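PDB 5K3W: CpuTA1 from Curtobacterium pusillum, which belongs to the class IV aminotransferase family and binds pyridoxal-5'-phosphate in a two-chain assembly. Local coordinates for residues A[212-217]-A[234-239]; A[240-245]-A[290-295]. All blocks are in the same frame, centred on the assembly; numbering follows the deposited sequence.

Interaction 1 of 2, residues A[212-217]-A[234-239]; sequences NVIVLA and TTQAAV. With PLP (pyridoxal-5'-phosphate), chain C.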
ATOM      1  N   ASN A 212     -13.431  -6.134  11.289  1.00 21.39           N
ATOM      2  CA  ASN A 212     -13.552  -5.528  12.601  1.00 19.61           C
ATOM      3  C   ASN A 212     -13.820  -6.598  13.647  1.00 18.09           C
ATOM      4  O   ASN A 212     -14.279  -7.699  13.336  1.00 19.37           O
ATOM      5  CB  ASN A 212     -14.658  -4.475  12.624  1.00 16.92           C
ATOM      6  CG  ASN A 212     -14.332  -3.298  11.743  1.00 23.33           C
ATOM      7  OD1 ASN A 212     -14.780  -3.222  10.604  1.00 22.86           O
ATOM      8  ND2 ASN A 212     -13.519  -2.379  12.260  1.00 23.23           N
ATOM      9  N   VAL A 213     -13.525  -6.239  14.897  1.00 16.64           N
ATOM     10  CA  VAL A 213     -13.537  -7.147  16.034  1.00 19.89           C
ATOM     11  C   VAL A 213     -14.781  -6.881  16.866  1.00 19.28           C
ATOM     12  O   VAL A 213     -15.042  -5.733  17.242  1.00 22.00           O
ATOM     13  CB  VAL A 213     -12.272  -6.963  16.888  1.00 16.87           C
ATOM     14  CG1 VAL A 213     -12.205  -8.018  17.971  1.00 18.12           C
ATOM     15  CG2 VAL A 213     -11.063  -7.011  16.013  1.00 27.97           C
ATOM     16  N   ILE A 214     -15.522  -7.940  17.188  1.00 20.55           N
ATOM     17  CA  ILE A 214     -16.694  -7.870  18.059  1.00 23.36           C
ATOM     18  C   ILE A 214     -16.393  -8.630  19.344  1.00 24.32           C
ATOM     19  O   ILE A 214     -15.948  -9.786  19.306  1.00 24.00           O
ATOM     20  CB  ILE A 214     -17.952  -8.438  17.380  1.00 30.16           C
ATOM     21  CG1 ILE A 214     -18.202  -7.746  16.036  1.00 19.64           C
ATOM     22  CG2 ILE A 214     -19.157  -8.236  18.288  1.00 25.16           C
ATOM     23  CD1 ILE A 214     -18.450  -6.283  16.177  1.00 17.71           C
ATOM     24  N   VAL A 215     -16.642  -7.988  20.478  1.00 22.48           N
ATOM     25  CA  VAL A 215     -16.315  -8.539  21.788  1.00 26.08           C
ATOM     26  C   VAL A 215     -17.594  -8.684  22.601  1.00 31.46           C
ATOM     27  O   VAL A 215     -18.336  -7.709  22.786  1.00 23.94           O
ATOM     28  CB  VAL A 215     -15.302  -7.659  22.541  1.00 27.59           C
ATOM     29  CG1 VAL A 215     -15.117  -8.177  23.948  1.00 30.24           C
ATOM     30  CG2 VAL A 215     -13.973  -7.624  21.808  1.00 26.30           C
ATOM     31  N   LEU A 216     -17.850  -9.896  23.087  1.00 27.34           N
ATOM     32  CA  LEU A 216     -18.906 -10.132  24.062  1.00 20.59           C
ATOM     33  C   LEU A 216     -18.283 -10.328  25.441  1.00 31.29           C
ATOM     34  O   LEU A 216     -17.436 -11.214  25.622  1.00 31.75           O
ATOM     35  CB  LEU A 216     -19.746 -11.343  23.682  1.00 19.72           C
ATOM     36  CG  LEU A 216     -20.657 -11.803  24.825  1.00 25.43           C
ATOM     37  CD1 LEU A 216     -21.611 -10.688  25.238  1.00 29.32           C
ATOM     38  CD2 LEU A 216     -21.418 -13.076  24.441  1.00 18.14           C
ATOM     39  N   ALA A 217     -18.694  -9.495  26.404  1.00 30.29           N
ATOM     40  CA  ALA A 217     -18.257  -9.651  27.794  1.00 40.01           C
ATOM     41  C   ALA A 217     -19.306  -9.063  28.729  1.00 41.06           C
ATOM     42  O   ALA A 217     -19.678  -7.890  28.597  1.00 35.77           O
ATOM     43  CB  ALA A 217     -16.896  -8.996  28.037  1.00 16.87           C
ATOM     44  N   THR A 234     -19.033  -1.633   7.826  1.00 17.41           N
ATOM     45  CA  THR A 234     -20.450  -1.774   7.527  1.00 20.93           C
ATOM     46  C   THR A 234     -21.019  -3.033   8.177  1.00 20.90           C
ATOM     47  O   THR A 234     -22.157  -3.014   8.655  1.00 29.68           O
ATOM     48  CB  THR A 234     -20.693  -1.753   6.012  1.00 19.57           C
ATOM     49  OG1 THR A 234     -20.128  -2.911   5.386  1.00 23.66           O
ATOM     50  CG2 THR A 234     -20.087  -0.509   5.393  1.00 18.46           C
ATOM     51  N   THR A 235     -20.232  -4.111   8.273  1.00 17.93           N
ATOM     52  CA  THR A 235     -20.747  -5.335   8.891  1.00 19.11           C
ATOM     53  C   THR A 235     -20.913  -5.175  10.398  1.00 21.06           C
ATOM     54  O   THR A 235     -21.928  -5.600  10.965  1.00 22.51           O
ATOM     55  CB  THR A 235     -19.824  -6.515   8.578  1.00 19.77           C
ATOM     56  OG1 THR A 235     -19.555  -6.541   7.175  1.00 20.55           O
ATOM     57  CG2 THR A 235     -20.475  -7.838   8.978  1.00 16.75           C
ATOM     58  N   GLN A 236     -19.933  -4.552  11.059  1.00 21.88           N
ATOM     59  CA  GLN A 236     -20.026  -4.298  12.495  1.00 19.61           C
ATOM     60  C   GLN A 236     -21.293  -3.521  12.850  1.00 23.87           C
ATOM     61  O   GLN A 236     -21.963  -3.831  13.846  1.00 23.62           O
ATOM     62  CB  GLN A 236     -18.777  -3.547  12.966  1.00 19.04           C
ATOM     63  CG  GLN A 236     -18.835  -3.072  14.397  1.00 18.14           C
ATOM     64  CD  GLN A 236     -19.515  -1.710  14.533  1.00 25.24           C
ATOM     65  OE1 GLN A 236     -19.133  -0.743  13.873  1.00 22.25           O
ATOM     66  NE2 GLN A 236     -20.533  -1.637  15.385  1.00 21.54           N
ATOM     67  N   ALA A 237     -21.630  -2.494  12.066  1.00 17.05           N
ATOM     68  CA  ALA A 237     -22.875  -1.786  12.338  1.00 26.43           C
ATOM     69  C   ALA A 237     -24.068  -2.731  12.226  1.00 28.08           C
ATOM     70  O   ALA A 237     -24.961  -2.714  13.080  1.00 28.43           O
ATOM     71  CB  ALA A 237     -23.035  -0.582  11.407  1.00 17.34           C
ATOM     72  N   ALA A 238     -24.098  -3.584  11.198  1.00 22.75           N
ATOM     73  CA  ALA A 238     -25.217  -4.516  11.114  1.00 24.04           C
ATOM     74  C   ALA A 238     -25.181  -5.534  12.245  1.00 30.57           C
ATOM     75  O   ALA A 238     -26.233  -6.041  12.652  1.00 29.63           O
ATOM     76  CB  ALA A 238     -25.235  -5.225   9.766  1.00 22.27           C
ATOM     77  N   VAL A 239     -23.989  -5.841  12.769  1.00 23.52           N
ATOM     78  CA  VAL A 239     -23.906  -6.772  13.889  1.00 23.27           C
ATOM     79  C   VAL A 239     -24.461  -6.137  15.149  1.00 27.58           C
ATOM     80  O   VAL A 239     -25.121  -6.802  15.953  1.00 29.60           O
ATOM     81  CB  VAL A 239     -22.464  -7.252  14.111  1.00 26.34           C
ATOM     82  CG1 VAL A 239     -22.370  -7.956  15.473  1.00 21.75           C
ATOM     83  CG2 VAL A 239     -22.038  -8.174  12.988  1.00 19.58           C
TER
HETATM   84  N1  PLP C 401     -10.947  -3.384   8.589  1.00 28.40           N
HETATM   85  C2  PLP C 401     -10.316  -3.320   7.382  1.00 30.06           C
HETATM   86  C2A PLP C 401      -8.854  -2.925   7.295  1.00 16.89           C
HETATM   87  C3  PLP C 401     -11.027  -3.605   6.231  1.00 23.95           C
HETATM   88  O3  PLP C 401     -10.347  -3.516   5.007  1.00 18.43           O
HETATM   89  C4  PLP C 401     -12.356  -3.942   6.309  1.00 26.31           C
HETATM   90  C4A PLP C 401     -13.181  -4.292   5.099  1.00 23.24           C
HETATM   91  C5  PLP C 401     -12.986  -4.012   7.513  1.00 26.73           C
HETATM   92  C6  PLP C 401     -12.268  -3.721   8.661  1.00 28.17           C
HETATM   93  C5A PLP C 401     -14.456  -4.415   7.583  1.00 21.88           C
HETATM   94  O4P PLP C 401     -15.294  -3.556   6.831  1.00 22.44           O
HETATM   95  P   PLP C 401     -16.644  -4.104   6.181  1.00 25.49           P
HETATM   96  O1P PLP C 401     -17.480  -4.823   7.216  1.00 20.55           O
HETATM   97  O2P PLP C 401     -16.356  -5.032   5.026  1.00 19.41           O
HETATM   98  O3P PLP C 401     -17.458  -2.942   5.674  1.00 20.08           O
HETATM   99  O   HOH W   1     -17.257  -4.815   9.576  1.00 19.63           O
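Ile214 and Gln236 show how a polar residue can be divided between two tasks. Their side chains cross at about a right angle, with CD1 of Ile214 resting on CG of Gln236 at 3.7 Å. A bend at chi2 (-86°) then turns the amide of Gln236 off this apolar contact, and its NE2 is hydrogen-bonded to Tyr252 OH. One turn further along the helix, Val239 brings CG1 to within 4.2 Å of CG1 of Ile214. At the cofactor end, the CB atoms of Asn212 and Gln236 lie 4.2 Å apart. The Asn212 amide is held by a bond from ND2 to Leu231 O, while OD1 comes within 3.2 Å of C6 of pyridoxal-5'-phosphate. A water joins OD1 of Asn212 to the backbone N of Gln236. The first turn of the helix grips the phosphate four times: Thr234 gives N and OG1 to O3P, and Thr235 OG1, 2.7 Å from O1P, works together with its own backbone N. Strand and helix run 20° from parallel, and the phosphate is bound at the N-terminal end of the helix. This arrangement is the phosphate-binding end of the cofactor pocket in a class IV aminotransferase fold.

Interaction 2 of 2, residues A[240-245]-A[290-295]; sequences FDFFEE and AALTAD
Asp289 OD1 accepts two backbone N-H groups at the start of helix 290-307, a hydrogen bond from Leu292, whose side chain meets Phe242 and Phe243 across the contact, and a weak one from Ala291. The first turn is thereby held in place, and with it the leucine. CG of Leu292 stands anti to the backbone N (chi1 174°), and its CD1 branch does the touching: it lies at the edge of the Phe242 ring, near the ring plane and 4.2 Å from CE2. The same methyl approaches the Phe243 ring obliquely, with CE1 as its nearest atom. These two rings already lean on each other, since CD2 of Phe242 sits 3.8 Å above the centre of one face of Phe243.

The contact packs the later half of helix 234-245, part of the cofactor-binding class IV aminotransferase fold, against the start of the C-terminal helix 290-307, with 122° between the directions of the two short segments. Their axes stay 12.0 Å apart, a wide spacing filled by the two phenylalanine rings and Leu292. Phe243 also touches Val221 of strand 220-224, which ties the contact to the five-stranded sheet.

The outer rim of Phe242 fits between Leu292 and Asp295. Its CE1 lies 3.6 Å from the backbone O of Asp295, which comes in obliquely, and CZ lies 4.1 Å from CB of that residue. The carboxylate of Asp295 is turned 59° from the ring plane, and its OD2 forms a salt bridge with Arg246, just beyond 240-245, which also touches Leu292 and would be expected to favour the charged form of the aspartate.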
ATOM      1  N   PHE A 240     -24.178  -4.853  15.366  1.00 29.41           N
ATOM      2  CA  PHE A 240     -24.806  -4.172  16.488  1.00 27.73           C
ATOM      3  C   PHE A 240     -26.325  -4.197  16.359  1.00 32.09           C
ATOM      4  O   PHE A 240     -27.040  -4.398  17.349  1.00 34.64           O
ATOM      5  CB  PHE A 240     -24.283  -2.741  16.597  1.00 26.80           C
ATOM      6  CG  PHE A 240     -23.016  -2.630  17.404  1.00 26.91           C
ATOM      7  CD1 PHE A 240     -22.282  -3.764  17.712  1.00 24.00           C
ATOM      8  CD2 PHE A 240     -22.574  -1.407  17.880  1.00 22.96           C
ATOM      9  CE1 PHE A 240     -21.121  -3.676  18.455  1.00 20.39           C
ATOM     10  CE2 PHE A 240     -21.416  -1.315  18.631  1.00 22.14           C
ATOM     11  CZ  PHE A 240     -20.688  -2.455  18.914  1.00 20.19           C
ATOM     12  N   ASP A 241     -26.841  -4.016  15.142  1.00 31.79           N
ATOM     13  CA  ASP A 241     -28.287  -4.054  14.971  1.00 30.62           C
ATOM     14  C   ASP A 241     -28.841  -5.397  15.417  1.00 37.32           C
ATOM     15  O   ASP A 241     -29.860  -5.460  16.119  1.00 35.66           O
ATOM     16  CB  ASP A 241     -28.661  -3.758  13.519  1.00 25.42           C
ATOM     17  CG  ASP A 241     -28.497  -2.293  13.171  1.00 39.45           C
ATOM     18  OD1 ASP A 241     -28.543  -1.942  11.965  1.00 35.69           O
ATOM     19  OD2 ASP A 241     -28.314  -1.488  14.115  1.00 35.56           O
ATOM     20  N   PHE A 242     -28.167  -6.485  15.040  1.00 32.99           N
ATOM     21  CA  PHE A 242     -28.629  -7.809  15.433  1.00 32.99           C
ATOM     22  C   PHE A 242     -28.714  -7.923  16.948  1.00 36.16           C
ATOM     23  O   PHE A 242     -29.752  -8.320  17.495  1.00 38.86           O
ATOM     24  CB  PHE A 242     -27.704  -8.875  14.848  1.00 29.60           C
ATOM     25  CG  PHE A 242     -27.908 -10.249  15.419  1.00 27.79           C
ATOM     26  CD1 PHE A 242     -28.767 -11.147  14.812  1.00 28.79           C
ATOM     27  CD2 PHE A 242     -27.230 -10.649  16.557  1.00 30.94           C
ATOM     28  CE1 PHE A 242     -28.950 -12.413  15.330  1.00 26.69           C
ATOM     29  CE2 PHE A 242     -27.412 -11.914  17.081  1.00 26.61           C
ATOM     30  CZ  PHE A 242     -28.275 -12.796  16.468  1.00 31.88           C
ATOM     31  N   PHE A 243     -27.636  -7.551  17.649  1.00 32.82           N
ATOM     32  CA  PHE A 243     -27.579  -7.765  19.094  1.00 35.17           C
ATOM     33  C   PHE A 243     -28.540  -6.847  19.851  1.00 32.54           C
ATOM     34  O   PHE A 243     -29.157  -7.269  20.832  1.00 33.62           O
ATOM     35  CB  PHE A 243     -26.145  -7.594  19.599  1.00 28.15           C
ATOM     36  CG  PHE A 243     -25.285  -8.820  19.404  1.00 27.19           C
ATOM     37  CD1 PHE A 243     -25.530  -9.976  20.130  1.00 23.59           C
ATOM     38  CD2 PHE A 243     -24.227  -8.809  18.511  1.00 25.37           C
ATOM     39  CE1 PHE A 243     -24.745 -11.104  19.965  1.00 25.07           C
ATOM     40  CE2 PHE A 243     -23.434  -9.938  18.329  1.00 26.17           C
ATOM     41  CZ  PHE A 243     -23.692 -11.089  19.061  1.00 28.84           C
ATOM     42  N   GLU A 244     -28.675  -5.589  19.432  1.00 35.08           N
ATOM     43  CA  GLU A 244     -29.660  -4.723  20.073  1.00 33.59           C
ATOM     44  C   GLU A 244     -31.065  -5.303  19.945  1.00 48.15           C
ATOM     45  O   GLU A 244     -31.835  -5.307  20.914  1.00 38.47           O
ATOM     46  CB  GLU A 244     -29.599  -3.323  19.475  1.00 29.27           C
ATOM     47  CG  GLU A 244     -28.405  -2.518  19.969  1.00 36.20           C
ATOM     48  CD  GLU A 244     -28.011  -1.411  19.007  1.00 46.00           C
ATOM     49  OE1 GLU A 244     -26.801  -1.123  18.892  1.00 40.54           O
ATOM     50  OE2 GLU A 244     -28.912  -0.831  18.359  1.00 59.37           O
ATOM     51  N   GLU A 245     -31.406  -5.822  18.758  1.00 47.57           N
ATOM     52  CA  GLU A 245     -32.714  -6.436  18.546  1.00 44.98           C
ATOM     53  C   GLU A 245     -32.978  -7.565  19.529  1.00 45.89           C
ATOM     54  O   GLU A 245     -34.138  -7.858  19.837  1.00 50.27           O
ATOM     55  CB  GLU A 245     -32.822  -6.969  17.121  1.00 49.72           C
ATOM     56  CG  GLU A 245     -33.859  -6.284  16.269  1.00 55.24           C
ATOM     57  CD  GLU A 245     -34.048  -6.986  14.937  1.00 69.89           C
ATOM     58  OE1 GLU A 245     -33.509  -8.105  14.772  1.00 64.85           O
ATOM     59  OE2 GLU A 245     -34.734  -6.423  14.056  1.00 77.97           O
ATOM     60  N   ALA A 290     -22.531 -21.984  18.666  1.00 26.87           N
ATOM     61  CA  ALA A 290     -22.798 -22.259  17.257  1.00 32.44           C
ATOM     62  C   ALA A 290     -24.166 -21.747  16.821  1.00 34.37           C
ATOM     63  O   ALA A 290     -24.317 -21.287  15.680  1.00 33.57           O
ATOM     64  CB  ALA A 290     -22.675 -23.752  16.975  1.00 20.37           C
ATOM     65  N   ALA A 291     -25.166 -21.797  17.705  1.00 31.63           N
ATOM     66  CA  ALA A 291     -26.506 -21.346  17.325  1.00 30.66           C
ATOM     67  C   ALA A 291     -26.569 -19.829  17.218  1.00 30.37           C
ATOM     68  O   ALA A 291     -27.091 -19.288  16.235  1.00 31.34           O
ATOM     69  CB  ALA A 291     -27.548 -21.852  18.323  1.00 20.52           C
ATOM     70  N   LEU A 292     -26.049 -19.126  18.227  1.00 26.21           N
ATOM     71  CA  LEU A 292     -26.077 -17.668  18.199  1.00 22.59           C
ATOM     72  C   LEU A 292     -25.313 -17.130  16.991  1.00 36.45           C
ATOM     73  O   LEU A 292     -25.749 -16.168  16.347  1.00 30.97           O
ATOM     74  CB  LEU A 292     -25.497 -17.124  19.501  1.00 27.38           C
ATOM     75  CG  LEU A 292     -25.300 -15.614  19.609  1.00 34.90           C
ATOM     76  CD1 LEU A 292     -26.626 -14.888  19.870  1.00 23.90           C
ATOM     77  CD2 LEU A 292     -24.246 -15.268  20.674  1.00 24.04           C
ATOM     78  N   THR A 293     -24.180 -17.752  16.654  1.00 31.44           N
ATOM     79  CA  THR A 293     -23.404 -17.287  15.510  1.00 33.35           C
ATOM     80  C   THR A 293     -24.101 -17.620  14.195  1.00 28.32           C
ATOM     81  O   THR A 293     -24.120 -16.801  13.266  1.00 27.49           O
ATOM     82  CB  THR A 293     -21.999 -17.889  15.557  1.00 30.21           C
ATOM     83  OG1 THR A 293     -21.316 -17.406  16.725  1.00 27.24           O
ATOM     84  CG2 THR A 293     -21.214 -17.511  14.317  1.00 22.82           C
ATOM     85  N   ALA A 294     -24.679 -18.818  14.100  1.00 29.90           N
ATOM     86  CA  ALA A 294     -25.480 -19.157  12.929  1.00 36.41           C
ATOM     87  C   ALA A 294     -26.642 -18.183  12.763  1.00 30.75           C
ATOM     88  O   ALA A 294     -26.988 -17.805  11.639  1.00 33.46           O
ATOM     89  CB  ALA A 294     -25.991 -20.599  13.036  1.00 24.78           C
ATOM     90  N   ASP A 295     -27.257 -17.767  13.870  1.00 24.43           N
ATOM     91  CA  ASP A 295     -28.311 -16.766  13.780  1.00 28.78           C
ATOM     92  C   ASP A 295     -27.752 -15.423  13.329  1.00 35.21           C
ATOM     93  O   ASP A 295     -28.391 -14.702  12.553  1.00 37.45           O
ATOM     94  CB  ASP A 295     -29.024 -16.615  15.126  1.00 36.29           C
ATOM     95  CG  ASP A 295     -29.852 -17.839  15.500  1.00 45.98           C
ATOM     96  OD1 ASP A 295     -29.939 -18.779  14.674  1.00 44.71           O
ATOM     97  OD2 ASP A 295     -30.438 -17.847  16.610  1.00 47.59           O
TER

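Overall arrangement
From the N terminus, the chain passes through the six-stranded antiparallel sheet before reaching strand 212-217 of a five-stranded mixed sheet. Interaction 1 closes a short loop: after strand 220-224, the chain returns as helix 234-245 to pack against strand 212-217. Interaction 2 opens on the second half of this helix and closes a longer loop, through strands 250-253, 265-270 and 274-278, when helix 290-307 arrives. The two loops are in series, neither nested nor crossed, and the centres of the two contacts are about 10 Å apart. Sharing one helix, they illustrate how a single element can join the sheet, the cofactor pocket and the C-terminal helix.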